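Local coordinates for outer membrane protein Omp121 (Bacteroides thetaiotaomicron, PDB 5FQ8) that probably imports a nutrient across the bacterial outer membrane as a TonB-dependent receptor with a plug domain and a transmembrane beta barrel, at residues I177-L191 against P971-F984. Residues are numbered along the deposited sequence; the frame is centred on the assembly and turned at random.
Sequences IEYNGGVQWSTVLRL and PSSRRFGFNLMVKF. With C8E ((hydroxyethyloxy)tri(ethyloxy)octane), chain O.
Strands 177-188 and 973-983 pair antiparallel without a bulge, from Glu178 with Lys983 to Val188 with Ser973, and Phe984 N to Ile177 O and Leu189 N to Ser972 O continue the hydrogen-bond ladder at its ends. Gly977 faces Gln184 with only 3.7 Å between their CA atoms, and Gln184 CB lies against Gly977 CA. On the membrane face, chi1 of 53° sets Phe976 CG between its own backbone N and carbonyl carbon, and the ring leans across to strand 177-188, over Trp185 CB. Trp185 CB makes an off-centre CH-pi contact, 4.2 Å from the Phe976 ring centroid. C7 of the detergent C8E sits over the centre of the opposite face of that ring. Further along, Leu189 CD1 lies over one face of the Arg974 guanidinium, 3.4 Å from NH1. On the inner face, Gln184 and Arg975 run side by side, their amide and guanidinium planes 12° apart; Gln184 OE1 is hydrogen-bonded to Tyr934 OH. Nearer the C-terminus, Asn180 OD1 touches Met981 CG, while Glu178 OE1 and Lys983 NZ form a long salt bridge of 3.8 Å. Past the strands, one water bridges Arg190 O and Ser972 N. This pairing of the first and last barrel strands closes the barrel, as in other TonB-dependent receptors. Strand 252-264 flanks 177-188, strand 928-941 flanks 973-983, and Ser78 and Arg56 of the plug domain reach the inner face.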
ATOM      1  N   ILE B 177      -1.351  19.009 -45.962  1.00 34.47           N
ATOM      2  CA  ILE B 177      -2.147  18.475 -44.868  1.00 33.82           C
ATOM      3  C   ILE B 177      -2.798  17.194 -45.345  1.00 33.53           C
ATOM      4  O   ILE B 177      -3.559  17.212 -46.313  1.00 33.95           O
ATOM      5  CB  ILE B 177      -3.218  19.468 -44.400  1.00 34.05           C
ATOM      6  CG1 ILE B 177      -2.597  20.772 -43.925  1.00 34.39           C
ATOM      7  CG2 ILE B 177      -4.050  18.855 -43.302  1.00 33.41           C
ATOM      8  CD1 ILE B 177      -3.620  21.819 -43.594  1.00 34.74           C
ATOM      9  N   GLU B 178      -2.527  16.096 -44.656  1.00 32.86           N
ATOM     10  CA  GLU B 178      -3.167  14.811 -44.905  1.00 32.52           C
ATOM     11  C   GLU B 178      -3.977  14.393 -43.692  1.00 31.93           C
ATOM     12  O   GLU B 178      -3.441  14.317 -42.591  1.00 31.48           O
ATOM     13  CB  GLU B 178      -2.132  13.746 -45.222  1.00 32.28           C
ATOM     14  CG  GLU B 178      -2.717  12.384 -45.472  1.00 31.96           C
ATOM     15  CD  GLU B 178      -1.659  11.356 -45.705  1.00 31.75           C
ATOM     16  OE1 GLU B 178      -0.499  11.755 -45.925  1.00 35.33           O
ATOM     17  OE2 GLU B 178      -1.983  10.153 -45.658  1.00 37.50           O
ATOM     18  N   TYR B 179      -5.254  14.123 -43.894  1.00 31.96           N
ATOM     19  CA  TYR B 179      -6.139  13.639 -42.846  1.00 31.46           C
ATOM     20  C   TYR B 179      -6.550  12.205 -43.131  1.00 34.13           C
ATOM     21  O   TYR B 179      -6.826  11.857 -44.274  1.00 31.48           O
ATOM     22  CB  TYR B 179      -7.367  14.504 -42.739  1.00 31.79           C
ATOM     23  CG  TYR B 179      -8.474  13.941 -41.887  1.00 31.39           C
ATOM     24  CD1 TYR B 179      -8.338  13.841 -40.514  1.00 32.77           C
ATOM     25  CD2 TYR B 179      -9.672  13.547 -42.450  1.00 31.58           C
ATOM     26  CE1 TYR B 179      -9.352  13.350 -39.734  1.00 30.55           C
ATOM     27  CE2 TYR B 179     -10.695  13.063 -41.680  1.00 31.27           C
ATOM     28  CZ  TYR B 179     -10.531  12.962 -40.320  1.00 30.75           C
ATOM     29  OH  TYR B 179     -11.555  12.469 -39.547  1.00 30.47           O
ATOM     30  N   ASN B 180      -6.568  11.369 -42.094  1.00 47.81           N
ATOM     31  CA  ASN B 180      -7.148  10.034 -42.168  1.00 30.19           C
ATOM     32  C   ASN B 180      -8.180   9.909 -41.063  1.00 29.85           C
ATOM     33  O   ASN B 180      -7.861  10.121 -39.892  1.00 31.72           O
ATOM     34  CB  ASN B 180      -6.087   8.946 -42.023  1.00 29.78           C
ATOM     35  CG  ASN B 180      -5.170   8.868 -43.207  1.00 30.15           C
ATOM     36  OD1 ASN B 180      -5.460   8.189 -44.181  1.00 30.36           O
ATOM     37  ND2 ASN B 180      -4.048   9.559 -43.132  1.00 36.09           N
ATOM     38  N   GLY B 181      -9.405   9.578 -41.431  1.00 29.99           N
ATOM     39  CA  GLY B 181     -10.467   9.429 -40.464  1.00 29.74           C
ATOM     40  C   GLY B 181     -11.088   8.060 -40.591  1.00 29.49           C
ATOM     41  O   GLY B 181     -11.485   7.660 -41.677  1.00 29.81           O
ATOM     42  N   GLY B 182     -11.165   7.313 -39.494  1.00 28.95           N
ATOM     43  CA  GLY B 182     -11.540   5.922 -39.559  1.00 28.69           C
ATOM     44  C   GLY B 182     -12.625   5.581 -38.562  1.00 28.49           C
ATOM     45  O   GLY B 182     -12.850   6.275 -37.581  1.00 36.00           O
ATOM     46  N   VAL B 183     -13.281   4.467 -38.839  1.00 28.38           N
ATOM     47  CA  VAL B 183     -14.368   3.938 -38.032  1.00 28.19           C
ATOM     48  C   VAL B 183     -14.373   2.438 -38.245  1.00 27.97           C
ATOM     49  O   VAL B 183     -14.268   1.978 -39.378  1.00 28.22           O
ATOM     50  CB  VAL B 183     -15.714   4.564 -38.434  1.00 28.68           C
ATOM     51  CG1 VAL B 183     -16.830   3.671 -38.040  1.00 28.59           C
ATOM     52  CG2 VAL B 183     -15.883   5.906 -37.791  1.00 28.82           C
ATOM     53  N   GLN B 184     -14.449   1.660 -37.175  1.00 36.11           N
ATOM     54  CA  GLN B 184     -14.421   0.220 -37.394  1.00 35.31           C
ATOM     55  C   GLN B 184     -15.093  -0.512 -36.253  1.00 27.02           C
ATOM     56  O   GLN B 184     -15.071  -0.066 -35.111  1.00 26.77           O
ATOM     57  CB  GLN B 184     -12.998  -0.313 -37.587  1.00 38.99           C
ATOM     58  CG  GLN B 184     -12.276  -0.590 -36.332  1.00 26.61           C
ATOM     59  CD  GLN B 184     -11.121  -1.530 -36.527  1.00 26.40           C
ATOM     60  OE1 GLN B 184     -10.367  -1.414 -37.479  1.00 26.61           O
ATOM     61  NE2 GLN B 184     -10.968  -2.470 -35.608  1.00 26.01           N
ATOM     62  N   TRP B 185     -15.707  -1.635 -36.590  1.00 27.07           N
ATOM     63  CA  TRP B 185     -16.420  -2.470 -35.647  1.00 26.83           C
ATOM     64  C   TRP B 185     -15.666  -3.769 -35.420  1.00 37.47           C
ATOM     65  O   TRP B 185     -14.968  -4.261 -36.306  1.00 26.57           O
ATOM     66  CB  TRP B 185     -17.815  -2.785 -36.160  1.00 27.21           C
ATOM     67  CG  TRP B 185     -18.673  -1.636 -36.244  1.00 27.56           C
ATOM     68  CD1 TRP B 185     -19.611  -1.262 -35.358  1.00 30.01           C
ATOM     69  CD2 TRP B 185     -18.684  -0.669 -37.272  1.00 27.99           C
ATOM     70  NE1 TRP B 185     -20.220  -0.113 -35.763  1.00 28.00           N
ATOM     71  CE2 TRP B 185     -19.663   0.269 -36.949  1.00 28.26           C
ATOM     72  CE3 TRP B 185     -17.960  -0.503 -38.445  1.00 30.11           C
ATOM     73  CZ2 TRP B 185     -19.942   1.350 -37.752  1.00 28.74           C
ATOM     74  CZ3 TRP B 185     -18.241   0.569 -39.240  1.00 28.68           C
ATOM     75  CH2 TRP B 185     -19.222   1.481 -38.892  1.00 28.94           C
ATOM     76  N   SER B 186     -15.835  -4.338 -34.234  1.00 29.10           N
ATOM     77  CA  SER B 186     -15.317  -5.665 -33.941  1.00 25.88           C
ATOM     78  C   SER B 186     -16.442  -6.531 -33.403  1.00 25.89           C
ATOM     79  O   SER B 186     -17.202  -6.087 -32.541  1.00 25.85           O
ATOM     80  CB  SER B 186     -14.163  -5.595 -32.955  1.00 25.46           C
ATOM     81  OG  SER B 186     -14.414  -4.678 -31.911  1.00 25.33           O
ATOM     82  N   THR B 187     -16.582  -7.736 -33.958  1.00 25.98           N
ATOM     83  CA  THR B 187     -17.482  -8.748 -33.438  1.00 25.98           C
ATOM     84  C   THR B 187     -16.727 -10.050 -33.183  1.00 25.74           C
ATOM     85  O   THR B 187     -15.639 -10.285 -33.712  1.00 25.68           O
ATOM     86  CB  THR B 187     -18.632  -9.029 -34.379  1.00 26.44           C
ATOM     87  OG1 THR B 187     -18.105  -9.596 -35.576  1.00 26.63           O
ATOM     88  CG2 THR B 187     -19.375  -7.772 -34.682  1.00 26.73           C
ATOM     89  N   VAL B 188     -17.343 -10.914 -32.379  1.00 25.95           N
ATOM     90  CA  VAL B 188     -16.655 -12.091 -31.865  1.00 29.91           C
ATOM     91  C   VAL B 188     -16.481 -13.129 -32.965  1.00 34.39           C
ATOM     92  O   VAL B 188     -17.412 -13.421 -33.721  1.00 37.14           O
ATOM     93  CB  VAL B 188     -17.425 -12.654 -30.661  1.00 25.31           C
ATOM     94  CG1 VAL B 188     -18.837 -12.998 -31.058  1.00 25.68           C
ATOM     95  CG2 VAL B 188     -16.709 -13.838 -30.100  1.00 25.09           C
ATOM     96  N   LEU B 189     -15.280 -13.702 -33.047  1.00 27.98           N
ATOM     97  CA  LEU B 189     -14.824 -14.455 -34.213  1.00 28.28           C
ATOM     98  C   LEU B 189     -15.038 -15.950 -34.106  1.00 35.55           C
ATOM     99  O   LEU B 189     -15.446 -16.577 -35.084  1.00 26.21           O
ATOM    100  CB  LEU B 189     -13.337 -14.204 -34.455  1.00 25.60           C
ATOM    101  CG  LEU B 189     -12.698 -15.036 -35.560  1.00 25.86           C
ATOM    102  CD1 LEU B 189     -13.315 -14.673 -36.872  1.00 26.29           C
ATOM    103  CD2 LEU B 189     -11.209 -14.811 -35.612  1.00 25.70           C
ATOM    104  N   ARG B 190     -14.729 -16.535 -32.950  1.00 43.40           N
ATOM    105  CA  ARG B 190     -14.834 -17.979 -32.757  1.00 48.07           C
ATOM    106  C   ARG B 190     -15.066 -18.213 -31.275  1.00 58.14           C
ATOM    107  O   ARG B 190     -14.228 -17.854 -30.446  1.00 51.32           O
ATOM    108  CB  ARG B 190     -13.578 -18.690 -33.269  1.00 42.09           C
ATOM    109  CG  ARG B 190     -12.970 -19.765 -32.385  1.00 37.51           C
ATOM    110  CD  ARG B 190     -13.499 -21.165 -32.693  1.00 41.88           C
ATOM    111  NE  ARG B 190     -13.278 -21.587 -34.073  1.00 47.78           N
ATOM    112  CZ  ARG B 190     -12.217 -22.264 -34.492  1.00 48.71           C
ATOM    113  NH1 ARG B 190     -11.270 -22.590 -33.632  1.00 44.37           N
ATOM    114  NH2 ARG B 190     -12.102 -22.615 -35.766  1.00 46.34           N
ATOM    115  N   LEU B 191     -16.224 -18.730 -30.944  1.00 25.53           N
ATOM    116  CA  LEU B 191     -16.513 -19.241 -29.622  1.00 25.36           C
ATOM    117  C   LEU B 191     -16.477 -20.754 -29.677  1.00 25.54           C
ATOM    118  O   LEU B 191     -16.585 -21.339 -30.757  1.00 28.87           O
ATOM    119  CB  LEU B 191     -17.886 -18.768 -29.141  1.00 25.46           C
ATOM    120  CG  LEU B 191     -18.045 -17.266 -28.925  1.00 25.31           C
ATOM    121  CD1 LEU B 191     -19.493 -16.914 -28.712  1.00 25.54           C
ATOM    122  CD2 LEU B 191     -17.224 -16.817 -27.749  1.00 24.91           C
ATOM    123  N   PRO B 971     -12.238 -14.107 -25.952  1.00 23.69           N
ATOM    124  CA  PRO B 971     -12.385 -14.542 -27.343  1.00 23.96           C
ATOM    125  C   PRO B 971     -11.773 -13.546 -28.313  1.00 24.02           C
ATOM    126  O   PRO B 971     -11.825 -12.339 -28.096  1.00 25.53           O
ATOM    127  CB  PRO B 971     -13.900 -14.622 -27.521  1.00 24.19           C
ATOM    128  CG  PRO B 971     -14.442 -14.773 -26.184  1.00 24.05           C
ATOM    129  CD  PRO B 971     -13.528 -14.059 -25.257  1.00 23.75           C
ATOM    130  N   SER B 972     -11.189 -14.064 -29.387  1.00 24.18           N
ATOM    131  CA  SER B 972     -10.662 -13.190 -30.419  1.00 24.30           C
ATOM    132  C   SER B 972     -11.801 -12.610 -31.234  1.00 24.58           C
ATOM    133  O   SER B 972     -12.922 -13.115 -31.237  1.00 26.87           O
ATOM    134  CB  SER B 972      -9.685 -13.924 -31.323  1.00 31.89           C
ATOM    135  OG  SER B 972     -10.355 -14.718 -32.277  1.00 34.53           O
ATOM    136  N   SER B 973     -11.518 -11.515 -31.907  1.00 24.68           N
ATOM    137  CA  SER B 973     -12.574 -10.794 -32.589  1.00 24.96           C
ATOM    138  C   SER B 973     -12.305 -10.718 -34.078  1.00 25.30           C
ATOM    139  O   SER B 973     -11.196 -10.949 -34.558  1.00 25.30           O
ATOM    140  CB  SER B 973     -12.743  -9.382 -32.028  1.00 24.87           C
ATOM    141  OG  SER B 973     -11.607  -8.593 -32.307  1.00 24.84           O
ATOM    142  N   ARG B 974     -13.369 -10.385 -34.787  1.00 26.36           N
ATOM    143  CA  ARG B 974     -13.368 -10.111 -36.219  1.00 27.28           C
ATOM    144  C   ARG B 974     -13.509  -8.606 -36.402  1.00 26.11           C
ATOM    145  O   ARG B 974     -14.437  -8.009 -35.859  1.00 26.11           O
ATOM    146  CB  ARG B 974     -14.542 -10.840 -36.863  1.00 26.35           C
ATOM    147  CG  ARG B 974     -14.330 -11.344 -38.198  1.00 26.72           C
ATOM    148  CD  ARG B 974     -15.673 -11.524 -38.836  1.00 29.21           C
ATOM    149  NE  ARG B 974     -16.509 -12.498 -38.144  1.00 27.07           N
ATOM    150  CZ  ARG B 974     -16.473 -13.802 -38.380  1.00 27.17           C
ATOM    151  NH1 ARG B 974     -15.629 -14.280 -39.270  1.00 27.33           N
ATOM    152  NH2 ARG B 974     -17.268 -14.622 -37.722  1.00 27.14           N
ATOM    153  N   ARG B 975     -12.600  -7.986 -37.138  1.00 26.23           N
ATOM    154  CA  ARG B 975     -12.608  -6.532 -37.255  1.00 31.05           C
ATOM    155  C   ARG B 975     -12.810  -6.074 -38.696  1.00 26.82           C
ATOM    156  O   ARG B 975     -12.266  -6.668 -39.627  1.00 27.73           O
ATOM    157  CB  ARG B 975     -11.323  -5.958 -36.683  1.00 31.02           C
ATOM    158  CG  ARG B 975     -11.173  -6.245 -35.219  1.00 25.60           C
ATOM    159  CD  ARG B 975      -9.809  -5.875 -34.710  1.00 25.38           C
ATOM    160  NE  ARG B 975      -8.746  -6.721 -35.239  1.00 28.49           N
ATOM    161  CZ  ARG B 975      -8.415  -7.908 -34.743  1.00 29.26           C
ATOM    162  NH1 ARG B 975      -9.075  -8.405 -33.713  1.00 29.85           N
ATOM    163  NH2 ARG B 975      -7.424  -8.603 -35.280  1.00 34.08           N
ATOM    164  N   PHE B 976     -13.582  -4.997 -38.866  1.00 27.06           N
ATOM    165  CA  PHE B 976     -13.939  -4.488 -40.190  1.00 27.58           C
ATOM    166  C   PHE B 976     -14.381  -3.031 -40.100  1.00 27.76           C
ATOM    167  O   PHE B 976     -15.205  -2.685 -39.256  1.00 29.74           O
ATOM    168  CB  PHE B 976     -15.048  -5.332 -40.824  1.00 28.31           C
ATOM    169  CG  PHE B 976     -16.275  -5.511 -39.965  1.00 27.80           C
ATOM    170  CD1 PHE B 976     -16.368  -6.561 -39.074  1.00 27.46           C
ATOM    171  CD2 PHE B 976     -17.350  -4.659 -40.081  1.00 28.11           C
ATOM    172  CE1 PHE B 976     -17.501  -6.736 -38.302  1.00 27.42           C
ATOM    173  CE2 PHE B 976     -18.483  -4.827 -39.314  1.00 28.77           C
ATOM    174  CZ  PHE B 976     -18.562  -5.868 -38.423  1.00 27.73           C
ATOM    175  N   GLY B 977     -13.873  -2.188 -40.990  1.00 28.08           N
ATOM    176  CA  GLY B 977     -14.287  -0.802 -40.949  1.00 28.31           C
ATOM    177  C   GLY B 977     -14.102  -0.036 -42.246  1.00 28.84           C
ATOM    178  O   GLY B 977     -13.938  -0.614 -43.318  1.00 29.12           O
ATOM    179  N   PHE B 978     -14.148   1.293 -42.116  1.00 29.01           N
ATOM    180  CA  PHE B 978     -13.957   2.242 -43.202  1.00 29.54           C
ATOM    181  C   PHE B 978     -12.894   3.260 -42.822  1.00 29.43           C
ATOM    182  O   PHE B 978     -12.645   3.510 -41.651  1.00 29.03           O
ATOM    183  CB  PHE B 978     -15.250   2.980 -43.543  1.00 30.01           C
ATOM    184  CG  PHE B 978     -16.288   2.105 -44.155  1.00 30.26           C
ATOM    185  CD1 PHE B 978     -16.090   1.552 -45.405  1.00 30.61           C
ATOM    186  CD2 PHE B 978     -17.458   1.834 -43.485  1.00 30.19           C
ATOM    187  CE1 PHE B 978     -17.038   0.739 -45.978  1.00 30.88           C
ATOM    188  CE2 PHE B 978     -18.413   1.022 -44.045  1.00 30.45           C
ATOM    189  CZ  PHE B 978     -18.204   0.469 -45.298  1.00 30.80           C
ATOM    190  N   ASN B 979     -12.271   3.858 -43.833  1.00 29.84           N
ATOM    191  CA  ASN B 979     -11.268   4.894 -43.632  1.00 29.85           C
ATOM    192  C   ASN B 979     -11.376   5.913 -44.751  1.00 30.51           C
ATOM    193  O   ASN B 979     -11.473   5.545 -45.921  1.00 30.90           O
ATOM    194  CB  ASN B 979      -9.852   4.323 -43.612  1.00 29.57           C
ATOM    195  CG  ASN B 979      -8.793   5.399 -43.403  1.00 29.62           C
ATOM    196  OD1 ASN B 979      -8.907   6.223 -42.507  1.00 29.48           O
ATOM    197  ND2 ASN B 979      -7.760   5.388 -44.228  1.00 29.85           N
ATOM    198  N   LEU B 980     -11.344   7.189 -44.391  1.00 30.67           N
ATOM    199  CA  LEU B 980     -11.365   8.280 -45.348  1.00 31.32           C
ATOM    200  C   LEU B 980     -10.021   8.980 -45.310  1.00 31.34           C
ATOM    201  O   LEU B 980      -9.537   9.326 -44.238  1.00 30.96           O
ATOM    202  CB  LEU B 980     -12.496   9.246 -45.029  1.00 31.60           C
ATOM    203  CG  LEU B 980     -12.624  10.474 -45.911  1.00 32.31           C
ATOM    204  CD1 LEU B 980     -12.470  10.062 -47.333  1.00 32.76           C
ATOM    205  CD2 LEU B 980     -13.966  11.141 -45.712  1.00 32.64           C
ATOM    206  N   MET B 981      -9.408   9.159 -46.469  1.00 31.79           N
ATOM    207  CA  MET B 981      -8.143   9.864 -46.584  1.00 31.92           C
ATOM    208  C   MET B 981      -8.352  11.100 -47.439  1.00 32.64           C
ATOM    209  O   MET B 981      -9.070  11.056 -48.431  1.00 33.12           O
ATOM    210  CB  MET B 981      -7.081   8.988 -47.184  1.00 31.85           C
ATOM    211  CG  MET B 981      -5.721   9.583 -47.152  1.00 31.93           C
ATOM    212  SD  MET B 981      -5.248  10.362 -48.663  1.00 39.74           S
ATOM    213  CE  MET B 981      -3.566   9.812 -48.786  1.00 46.12           C
ATOM    214  N   VAL B 982      -7.762  12.212 -47.026  1.00 32.76           N
ATOM    215  CA  VAL B 982      -8.052  13.514 -47.612  1.00 33.44           C
ATOM    216  C   VAL B 982      -6.768  14.317 -47.659  1.00 33.63           C
ATOM    217  O   VAL B 982      -6.330  14.838 -46.637  1.00 33.35           O
ATOM    218  CB  VAL B 982      -9.115  14.266 -46.792  1.00 33.44           C
ATOM    219  CG1 VAL B 982      -9.370  15.599 -47.394  1.00 34.18           C
ATOM    220  CG2 VAL B 982     -10.402  13.478 -46.696  1.00 33.28           C
ATOM    221  N   LYS B 983      -6.144  14.423 -48.819  1.00 34.13           N
ATOM    222  CA  LYS B 983      -4.949  15.246 -48.935  1.00 42.28           C
ATOM    223  C   LYS B 983      -5.331  16.689 -49.227  1.00 35.07           C
ATOM    224  O   LYS B 983      -6.242  16.956 -50.010  1.00 35.57           O
ATOM    225  CB  LYS B 983      -4.019  14.716 -50.023  1.00 40.22           C
ATOM    226  CG  LYS B 983      -2.760  14.036 -49.499  1.00 43.91           C
ATOM    227  CD  LYS B 983      -1.726  13.822 -50.600  1.00 50.74           C
ATOM    228  CE  LYS B 983      -0.430  13.199 -50.082  1.00 44.95           C
ATOM    229  NZ  LYS B 983      -0.597  11.767 -49.694  1.00 55.89           N
ATOM    230  N   PHE B 984      -4.660  17.613 -48.551  1.00 35.08           N
ATOM    231  CA  PHE B 984      -4.816  19.033 -48.808  1.00 35.75           C
ATOM    232  C   PHE B 984      -3.492  19.568 -49.295  1.00 36.14           C
ATOM    233  O   PHE B 984      -3.415  20.649 -49.866  1.00 36.84           O
ATOM    234  CB  PHE B 984      -5.223  19.803 -47.556  1.00 41.83           C
ATOM    235  CG  PHE B 984      -6.628  19.568 -47.103  1.00 35.34           C
ATOM    236  CD1 PHE B 984      -7.663  20.315 -47.609  1.00 35.94           C
ATOM    237  CD2 PHE B 984      -6.896  18.647 -46.123  1.00 34.58           C
ATOM    238  CE1 PHE B 984      -8.942  20.122 -47.173  1.00 35.80           C
ATOM    239  CE2 PHE B 984      -8.170  18.449 -45.681  1.00 34.43           C
ATOM    240  CZ  PHE B 984      -9.199  19.188 -46.199  1.00 35.04           C
ATOM    241  OXT PHE B 984      -2.466  18.924 -49.084  1.00 35.77           O
TER
HETATM  242  C1  C8E O1989     -14.149  -5.263 -46.845  1.00 19.42           C
HETATM  243  C2  C8E O1989     -14.346  -6.524 -46.014  1.00 23.13           C
HETATM  244  C3  C8E O1989     -15.626  -6.465 -45.185  1.00 27.79           C
HETATM  245  C4  C8E O1989     -15.784  -7.725 -44.341  1.00 27.61           C
HETATM  246  C5  C8E O1989     -17.177  -7.897 -43.744  1.00 27.55           C
HETATM  247  C6  C8E O1989     -17.093  -8.201 -42.249  1.00 26.71           C
HETATM  248  C7  C8E O1989     -18.465  -8.312 -41.593  1.00 27.56           C
HETATM  249  C8  C8E O1989     -18.707  -9.734 -41.108  1.00 29.05           C
HETATM  250  O9  C8E O1989     -19.876  -9.795 -40.327  1.00 25.92           O
HETATM  251  O   HOH W   1     -11.490 -16.838 -29.866  1.00 15.14           O